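Local coordinates for protein enterochelin esterase (Salmonella enterica subsp. enterica serovar Typhimurium, PDB 3MGA) that probably hydrolyses the ester bonds of ferric enterobactin, which would let the cell release the iron carried by this siderophore, at residues L223-Y237 against T393-D405. Sequence-based numbering, arbitrary orientation. Where two conformers were deposited one is given.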
ATOM      1  N   LEU A 223     -13.267  -8.894  -0.887  1.00 34.11           N
ATOM      2  CA  LEU A 223     -13.184 -10.168  -0.165  1.00 34.50           C
ATOM      3  C   LEU A 223     -14.421 -11.033  -0.401  1.00 35.20           C
ATOM      4  O   LEU A 223     -14.310 -12.234  -0.642  1.00 35.64           O
ATOM      5  CB  LEU A 223     -13.002  -9.926   1.329  1.00 33.14           C
ATOM      6  CG  LEU A 223     -11.697  -9.263   1.748  1.00 32.22           C
ATOM      7  CD1 LEU A 223     -11.736  -8.928   3.236  1.00 29.94           C
ATOM      8  CD2 LEU A 223     -10.517 -10.160   1.417  1.00 31.74           C
ATOM      9  N   ALA A 224     -15.595 -10.422  -0.321  1.00 35.36           N
ATOM     10  CA  ALA A 224     -16.847 -11.149  -0.533  1.00 37.15           C
ATOM     11  C   ALA A 224     -16.920 -11.670  -1.969  1.00 38.80           C
ATOM     12  O   ALA A 224     -17.390 -12.783  -2.212  1.00 41.42           O
ATOM     13  CB  ALA A 224     -18.061 -10.260  -0.209  1.00 35.98           C
ATOM     14  N   SER A 225     -16.444 -10.869  -2.917  1.00 38.87           N
ATOM     15  CA  SER A 225     -16.444 -11.272  -4.319  1.00 40.08           C
ATOM     16  C   SER A 225     -15.581 -12.519  -4.526  1.00 38.88           C
ATOM     17  O   SER A 225     -15.999 -13.456  -5.182  1.00 39.85           O
ATOM     18  CB  SER A 225     -15.938 -10.136  -5.204  1.00 40.41           C
ATOM     19  OG  SER A 225     -15.941 -10.528  -6.565  1.00 43.74           O
ATOM     20  N   LEU A 226     -14.377 -12.522  -3.966  1.00 37.74           N
ATOM     21  CA  LEU A 226     -13.479 -13.675  -4.088  1.00 37.54           C
ATOM     22  C   LEU A 226     -14.039 -14.911  -3.386  1.00 38.24           C
ATOM     23  O   LEU A 226     -13.856 -16.039  -3.854  1.00 38.68           O
ATOM     24  CB  LEU A 226     -12.083 -13.334  -3.586  1.00 35.78           C
ATOM     25  CG  LEU A 226     -11.368 -12.345  -4.503  1.00 37.72           C
ATOM     26  CD1 LEU A 226     -10.003 -11.948  -3.934  1.00 36.83           C
ATOM     27  CD2 LEU A 226     -11.227 -12.930  -5.902  1.00 38.85           C
ATOM     28  N   THR A 227     -14.740 -14.691  -2.280  1.00 37.93           N
ATOM     29  CA  THR A 227     -15.369 -15.782  -1.554  1.00 39.08           C
ATOM     30  C   THR A 227     -16.515 -16.394  -2.387  1.00 41.17           C
ATOM     31  O   THR A 227     -16.635 -17.628  -2.481  1.00 41.12           O
ATOM     32  CB  THR A 227     -15.889 -15.313  -0.199  1.00 38.40           C
ATOM     33  OG1 THR A 227     -14.790 -14.786   0.569  1.00 38.90           O
ATOM     34  CG2 THR A 227     -16.525 -16.459   0.537  1.00 35.87           C
ATOM     35  N   HIS A 228     -17.336 -15.536  -2.987  0.50 41.80           N
ATOM     36  CA  HIS A 228     -18.448 -15.983  -3.827  0.50 44.16           C
ATOM     37  C   HIS A 228     -17.951 -16.802  -5.026  0.50 45.64           C
ATOM     38  O   HIS A 228     -18.610 -17.749  -5.449  0.50 47.90           O
ATOM     39  CB  HIS A 228     -19.256 -14.776  -4.310  0.50 44.29           C
ATOM     40  CG  HIS A 228     -20.376 -15.123  -5.243  0.50 47.60           C
ATOM     41  ND1 HIS A 228     -21.632 -15.483  -4.800  0.50 48.85           N
ATOM     42  CD2 HIS A 228     -20.435 -15.146  -6.597  0.50 49.16           C
ATOM     43  CE1 HIS A 228     -22.412 -15.722  -5.839  0.50 50.55           C
ATOM     44  NE2 HIS A 228     -21.710 -15.524  -6.941  0.50 51.17           N
ATOM     45  N   GLN A 229     -16.783 -16.440  -5.555  1.00 45.01           N
ATOM     46  CA  GLN A 229     -16.189 -17.137  -6.716  1.00 47.06           C
ATOM     47  C   GLN A 229     -15.481 -18.436  -6.323  1.00 47.07           C
ATOM     48  O   GLN A 229     -15.014 -19.172  -7.187  1.00 48.71           O
ATOM     49  CB  GLN A 229     -15.189 -16.231  -7.444  1.00 46.29           C
ATOM     50  CG  GLN A 229     -15.774 -14.926  -7.971  1.00 48.49           C
ATOM     51  CD  GLN A 229     -14.720 -14.049  -8.630  1.00 52.32           C
ATOM     52  OE1 GLN A 229     -13.996 -14.499  -9.527  1.00 57.63           O
ATOM     53  NE2 GLN A 229     -14.643 -12.787  -8.207  1.00 44.33           N
ATOM     54  N   ARG A 230     -15.396 -18.686  -5.017  1.00 46.70           N
ATOM     55  CA  ARG A 230     -14.761 -19.871  -4.434  1.00 47.64           C
ATOM     56  C   ARG A 230     -13.240 -19.796  -4.560  1.00 46.46           C
ATOM     57  O   ARG A 230     -12.550 -20.817  -4.541  1.00 46.93           O
ATOM     58  CB  ARG A 230     -15.352 -21.175  -5.008  1.00 50.59           C
ATOM     59  CG  ARG A 230     -16.886 -21.190  -4.924  1.00 57.44           C
ATOM     60  CD  ARG A 230     -17.548 -22.511  -5.330  1.00 69.07           C
ATOM     61  NE  ARG A 230     -17.442 -23.550  -4.298  1.00 75.99           N
ATOM     62  CZ  ARG A 230     -16.483 -24.477  -4.221  1.00 81.98           C
ATOM     63  NH1 ARG A 230     -16.512 -25.360  -3.228  1.00 84.77           N
ATOM     64  NH2 ARG A 230     -15.499 -24.536  -5.120  1.00 81.89           N
ATOM     65  N   LEU A 231     -12.727 -18.566  -4.662  1.00 44.07           N
ATOM     66  CA  LEU A 231     -11.293 -18.321  -4.772  1.00 41.92           C
ATOM     67  C   LEU A 231     -10.670 -18.005  -3.399  1.00 40.40           C
ATOM     68  O   LEU A 231      -9.460 -17.863  -3.278  1.00 40.85           O
ATOM     69  CB  LEU A 231     -11.010 -17.226  -5.801  1.00 41.10           C
ATOM     70  CG  LEU A 231     -11.338 -17.619  -7.254  1.00 43.03           C
ATOM     71  CD1 LEU A 231     -11.096 -16.459  -8.199  1.00 41.30           C
ATOM     72  CD2 LEU A 231     -10.531 -18.854  -7.718  1.00 38.95           C
ATOM     73  N   LEU A 232     -11.513 -17.879  -2.382  1.00 39.43           N
ATOM     74  CA  LEU A 232     -11.078 -17.687  -0.995  1.00 38.40           C
ATOM     75  C   LEU A 232     -12.054 -18.496  -0.150  1.00 39.83           C
ATOM     76  O   LEU A 232     -13.215 -18.645  -0.514  1.00 39.52           O
ATOM     77  CB  LEU A 232     -11.099 -16.223  -0.538  1.00 36.10           C
ATOM     78  CG  LEU A 232     -10.088 -15.189  -1.039  1.00 35.12           C
ATOM     79  CD1 LEU A 232     -10.469 -13.815  -0.496  1.00 32.53           C
ATOM     80  CD2 LEU A 232      -8.641 -15.518  -0.651  1.00 31.96           C
ATOM     81  N   PRO A 233     -11.588 -19.031   0.977  1.00 41.21           N
ATOM     82  CA  PRO A 233     -12.475 -19.795   1.829  1.00 41.79           C
ATOM     83  C   PRO A 233     -13.261 -18.866   2.740  1.00 41.17           C
ATOM     84  O   PRO A 233     -12.858 -17.713   2.932  1.00 40.86           O
ATOM     85  CB  PRO A 233     -11.501 -20.615   2.664  1.00 43.03           C
ATOM     86  CG  PRO A 233     -10.324 -19.695   2.842  1.00 42.10           C
ATOM     87  CD  PRO A 233     -10.236 -18.905   1.552  1.00 41.12           C
ATOM     88  N   GLY A 234     -14.381 -19.337   3.281  1.00 40.91           N
ATOM     89  CA  GLY A 234     -15.133 -18.527   4.226  1.00 40.23           C
ATOM     90  C   GLY A 234     -14.174 -18.284   5.377  1.00 38.75           C
ATOM     91  O   GLY A 234     -13.629 -19.229   5.932  1.00 40.47           O
ATOM     92  N   ALA A 235     -13.956 -17.026   5.730  1.00 37.60           N
ATOM     93  CA  ALA A 235     -12.992 -16.687   6.770  1.00 36.97           C
ATOM     94  C   ALA A 235     -13.503 -15.654   7.743  1.00 35.82           C
ATOM     95  O   ALA A 235     -14.642 -15.224   7.663  1.00 35.31           O
ATOM     96  CB  ALA A 235     -11.699 -16.172   6.115  1.00 35.68           C
ATOM     97  N   VAL A 236     -12.625 -15.289   8.676  1.00 36.13           N
ATOM     98  CA  VAL A 236     -12.880 -14.278   9.686  1.00 34.93           C
ATOM     99  C   VAL A 236     -11.779 -13.251   9.525  1.00 34.30           C
ATOM    100  O   VAL A 236     -10.614 -13.565   9.744  1.00 35.35           O
ATOM    101  CB  VAL A 236     -12.805 -14.872  11.120  1.00 36.54           C
ATOM    102  CG1 VAL A 236     -12.857 -13.751  12.187  1.00 31.65           C
ATOM    103  CG2 VAL A 236     -13.912 -15.894  11.333  1.00 34.31           C
ATOM    104  N   TYR A 237     -12.144 -12.032   9.137  1.00 34.24           N
ATOM    105  CA  TYR A 237     -11.174 -10.953   8.929  1.00 33.33           C
ATOM    106  C   TYR A 237     -11.154  -9.938  10.075  1.00 33.66           C
ATOM    107  O   TYR A 237     -12.185  -9.400  10.441  1.00 34.11           O
ATOM    108  CB  TYR A 237     -11.477 -10.234   7.618  1.00 33.52           C
ATOM    109  CG  TYR A 237     -11.357 -11.119   6.402  1.00 32.96           C
ATOM    110  CD1 TYR A 237     -10.143 -11.263   5.740  1.00 33.83           C
ATOM    111  CD2 TYR A 237     -12.450 -11.812   5.918  1.00 33.58           C
ATOM    112  CE1 TYR A 237     -10.027 -12.075   4.626  1.00 33.04           C
ATOM    113  CE2 TYR A 237     -12.344 -12.621   4.803  1.00 34.59           C
ATOM    114  CZ  TYR A 237     -11.130 -12.753   4.165  1.00 30.60           C
ATOM    115  OH  TYR A 237     -11.027 -13.563   3.062  1.00 28.29           O
ATOM    116  N   THR A 393      -5.232  -9.194  -1.784  1.00 34.52           N
ATOM    117  CA  THR A 393      -6.145 -10.282  -2.128  1.00 34.82           C
ATOM    118  C   THR A 393      -5.417 -11.446  -2.782  1.00 34.94           C
ATOM    119  O   THR A 393      -5.752 -12.608  -2.525  1.00 34.45           O
ATOM    120  CB  THR A 393      -7.323  -9.823  -3.023  1.00 35.28           C
ATOM    121  OG1 THR A 393      -6.823  -9.253  -4.239  1.00 34.09           O
ATOM    122  CG2 THR A 393      -8.182  -8.815  -2.292  1.00 33.57           C
ATOM    123  N   GLN A 394      -4.425 -11.144  -3.621  1.00 34.51           N
ATOM    124  CA  GLN A 394      -3.646 -12.202  -4.271  1.00 35.79           C
ATOM    125  C   GLN A 394      -2.815 -12.961  -3.240  1.00 35.14           C
ATOM    126  O   GLN A 394      -2.655 -14.177  -3.333  1.00 36.59           O
ATOM    127  CB  GLN A 394      -2.737 -11.640  -5.360  1.00 36.79           C
ATOM    128  CG  GLN A 394      -1.902 -12.705  -6.062  1.00 39.67           C
ATOM    129  CD  GLN A 394      -2.743 -13.740  -6.785  1.00 43.01           C
ATOM    130  OE1 GLN A 394      -3.381 -13.446  -7.800  1.00 44.12           O
ATOM    131  NE2 GLN A 394      -2.697 -14.978  -6.302  1.00 47.48           N
ATOM    132  N   GLY A 395      -2.296 -12.231  -2.260  1.00 35.01           N
ATOM    133  CA  GLY A 395      -1.492 -12.805  -1.195  1.00 35.42           C
ATOM    134  C   GLY A 395      -2.264 -13.783  -0.343  1.00 35.79           C
ATOM    135  O   GLY A 395      -1.729 -14.797   0.067  1.00 35.74           O
ATOM    136  N   LEU A 396      -3.522 -13.462  -0.057  1.00 37.60           N
ATOM    137  CA  LEU A 396      -4.391 -14.350   0.728  1.00 37.86           C
ATOM    138  C   LEU A 396      -4.649 -15.642  -0.048  1.00 37.50           C
ATOM    139  O   LEU A 396      -4.718 -16.724   0.535  1.00 39.67           O
ATOM    140  CB  LEU A 396      -5.706 -13.643   1.058  1.00 38.18           C
ATOM    141  CG  LEU A 396      -5.606 -12.489   2.059  1.00 41.20           C
ATOM    142  CD1 LEU A 396      -6.815 -11.565   1.968  1.00 41.05           C
ATOM    143  CD2 LEU A 396      -5.404 -13.026   3.501  1.00 39.18           C
HETATM  144  N   MSE A 397      -4.778 -15.527  -1.366  1.00 37.20           N
HETATM  145  CA  MSE A 397      -5.000 -16.700  -2.233  1.00 38.90           C
HETATM  146  C   MSE A 397      -3.763 -17.603  -2.221  1.00 38.47           C
HETATM  147  O   MSE A 397      -3.879 -18.824  -2.204  1.00 41.52           O
HETATM  148  CB  MSE A 397      -5.369 -16.265  -3.658  1.00 38.94           C
HETATM  149  CG  MSE A 397      -6.715 -15.548  -3.737  1.00 42.48           C
HETATM  150 SE   MSE A 397      -7.119 -14.712  -5.471  1.00 50.30          SE
HETATM  151  CE  MSE A 397      -7.042 -16.299  -6.592  1.00 53.76           C
ATOM    152  N   LEU A 398      -2.581 -17.002  -2.220  1.00 36.79           N
ATOM    153  CA  LEU A 398      -1.345 -17.770  -2.154  1.00 37.31           C
ATOM    154  C   LEU A 398      -1.192 -18.422  -0.794  1.00 37.43           C
ATOM    155  O   LEU A 398      -0.980 -19.635  -0.695  1.00 38.11           O
ATOM    156  CB  LEU A 398      -0.133 -16.885  -2.429  1.00 36.23           C
ATOM    157  CG  LEU A 398      -0.051 -16.394  -3.859  1.00 37.10           C
ATOM    158  CD1 LEU A 398       1.166 -15.466  -4.050  1.00 32.32           C
ATOM    159  CD2 LEU A 398       0.012 -17.616  -4.803  1.00 33.04           C
ATOM    160  N   LEU A 399      -1.302 -17.622   0.259  1.00 36.08           N
ATOM    161  CA  LEU A 399      -1.182 -18.155   1.611  1.00 37.76           C
ATOM    162  C   LEU A 399      -2.218 -19.247   1.918  1.00 38.40           C
ATOM    163  O   LEU A 399      -1.929 -20.173   2.667  1.00 40.29           O
ATOM    164  CB  LEU A 399      -1.256 -17.037   2.646  1.00 36.75           C
ATOM    165  CG  LEU A 399      -0.069 -16.078   2.599  1.00 38.58           C
ATOM    166  CD1 LEU A 399      -0.286 -14.899   3.537  1.00 38.61           C
ATOM    167  CD2 LEU A 399       1.227 -16.816   2.922  1.00 37.49           C
ATOM    168  N   TRP A 400      -3.416 -19.136   1.349  1.00 37.26           N
ATOM    169  CA  TRP A 400      -4.457 -20.139   1.588  1.00 37.15           C
ATOM    170  C   TRP A 400      -4.661 -21.086   0.424  1.00 38.83           C
ATOM    171  O   TRP A 400      -5.645 -21.812   0.386  1.00 39.32           O
ATOM    172  CB  TRP A 400      -5.806 -19.491   1.929  1.00 35.82           C
ATOM    173  CG  TRP A 400      -5.889 -18.863   3.257  1.00 32.86           C
ATOM    174  CD1 TRP A 400      -5.387 -19.350   4.427  1.00 34.13           C
ATOM    175  CD2 TRP A 400      -6.653 -17.710   3.601  1.00 34.31           C
ATOM    176  NE1 TRP A 400      -5.723 -18.528   5.469  1.00 33.04           N
ATOM    177  CE2 TRP A 400      -6.514 -17.517   4.989  1.00 34.95           C
ATOM    178  CE3 TRP A 400      -7.428 -16.805   2.866  1.00 34.14           C
ATOM    179  CZ2 TRP A 400      -7.117 -16.460   5.656  1.00 35.74           C
ATOM    180  CZ3 TRP A 400      -8.020 -15.760   3.522  1.00 34.48           C
ATOM    181  CH2 TRP A 400      -7.868 -15.595   4.909  1.00 36.96           C
ATOM    182  N   GLN A 401      -3.720 -21.105  -0.514  1.00 41.23           N
ATOM    183  CA  GLN A 401      -3.833 -21.979  -1.686  1.00 43.53           C
ATOM    184  C   GLN A 401      -4.172 -23.439  -1.342  1.00 45.48           C
ATOM    185  O   GLN A 401      -4.989 -24.036  -2.021  1.00 46.35           O
ATOM    186  CB  GLN A 401      -2.561 -21.923  -2.525  1.00 43.52           C
ATOM    187  CG  GLN A 401      -2.716 -22.527  -3.908  1.00 48.43           C
ATOM    188  CD  GLN A 401      -1.450 -22.390  -4.739  1.00 55.18           C
ATOM    189  OE1 GLN A 401      -1.448 -21.735  -5.786  1.00 60.99           O
ATOM    190  NE2 GLN A 401      -0.353 -22.951  -4.244  1.00 57.18           N
ATOM    191  N   PRO A 402      -3.541 -24.016  -0.298  1.00 48.30           N
ATOM    192  CA  PRO A 402      -3.856 -25.419   0.039  1.00 51.97           C
ATOM    193  C   PRO A 402      -5.332 -25.672   0.365  1.00 53.53           C
ATOM    194  O   PRO A 402      -5.902 -26.643  -0.126  1.00 55.75           O
ATOM    195  CB  PRO A 402      -2.973 -25.702   1.264  1.00 52.47           C
ATOM    196  CG  PRO A 402      -1.827 -24.753   1.128  1.00 51.77           C
ATOM    197  CD  PRO A 402      -2.399 -23.506   0.490  1.00 47.76           C
ATOM    198  N   LEU A 403      -5.936 -24.813   1.186  1.00 53.60           N
ATOM    199  CA  LEU A 403      -7.351 -24.949   1.540  1.00 55.32           C
ATOM    200  C   LEU A 403      -8.234 -24.696   0.333  1.00 54.75           C
ATOM    201  O   LEU A 403      -9.154 -25.455   0.061  1.00 56.12           O
ATOM    202  CB  LEU A 403      -7.774 -23.943   2.616  1.00 55.31           C
ATOM    203  CG  LEU A 403      -7.201 -23.975   4.027  1.00 58.84           C
ATOM    204  CD1 LEU A 403      -5.713 -23.662   4.033  1.00 61.95           C
ATOM    205  CD2 LEU A 403      -7.959 -22.962   4.865  1.00 60.22           C
ATOM    206  N   ILE A 404      -7.951 -23.606  -0.375  1.00 52.84           N
ATOM    207  CA  ILE A 404      -8.733 -23.208  -1.548  1.00 53.26           C
ATOM    208  C   ILE A 404      -8.848 -24.319  -2.588  1.00 55.23           C
ATOM    209  O   ILE A 404      -9.877 -24.436  -3.254  1.00 56.82           O
ATOM    210  CB  ILE A 404      -8.154 -21.944  -2.224  1.00 51.36           C
ATOM    211  CG1 ILE A 404      -8.195 -20.750  -1.264  1.00 49.57           C
ATOM    212  CG2 ILE A 404      -8.957 -21.599  -3.469  1.00 51.35           C
ATOM    213  CD1 ILE A 404      -7.504 -19.527  -1.783  1.00 47.22           C
ATOM    214  N   ASP A 405      -7.805 -25.134  -2.722  1.00 56.20           N
ATOM    215  CA  ASP A 405      -7.819 -26.235  -3.689  1.00 58.99           C
ATOM    216  C   ASP A 405      -8.916 -27.273  -3.387  1.00 61.33           C
ATOM    217  O   ASP A 405      -9.330 -27.998  -4.286  1.00 63.43           O
ATOM    218  CB  ASP A 405      -6.442 -26.917  -3.780  1.00 59.72           C
ATOM    219  CG  ASP A 405      -5.367 -26.025  -4.414  1.00 60.24           C
ATOM    220  OD1 ASP A 405      -5.683 -24.907  -4.883  1.00 60.91           O
ATOM    221  OD2 ASP A 405      -4.190 -26.452  -4.449  1.00 62.75           O
TER
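Apolar side chains of Leu232, Pro233, Met397, Trp400 and Ile404 meet in a largely buried contact that joins the C-terminal helices to the helix-turn-strand unit 223-237. No hydrogen bond crosses it, and 589 Å² is buried over both sides. The axes of helices 223-228 and 393-399 pass 11.6 Å apart at 39°, and Leu226 helps bridge the gap: Leu226 CD1 lies 3.5 Å from Thr393 CB, the two side chains crossing at about a right angle. Thr393 OG1 bonds instead to Pro161 O and Gly390 O.

Leu232 projects CD2 between the helix and the indole. That methyl is 3.6 Å from CG of Met397, a selenomethionine, and also meets Trp400 CE3 at the ring edge, in plane. In the alpha/beta-hydrolase fold expected of this esterase family, the unit leads into strand 236-240 of the central mixed sheet. The connection begins with a Schellman motif: Arg230 has positive phi (72°), Leu231 N bonds to Leu226 O and Arg230 N to Thr227 O.

Pro233 CG stands over one indole face, offset toward the rim, and Pro233 CD comes within 3.7 Å of Trp400 CE3, while Tyr237 OH approaches the indole edge 3.8 Å from Trp400 CZ3. Trp400 NE1 is satisfied by Arg282 O, which helps fix the indole's rotation. With CG1 anti to the carbonyl carbon (chi1 -62°), Ile404 packs CG1 3.9 Å from Pro233 CD.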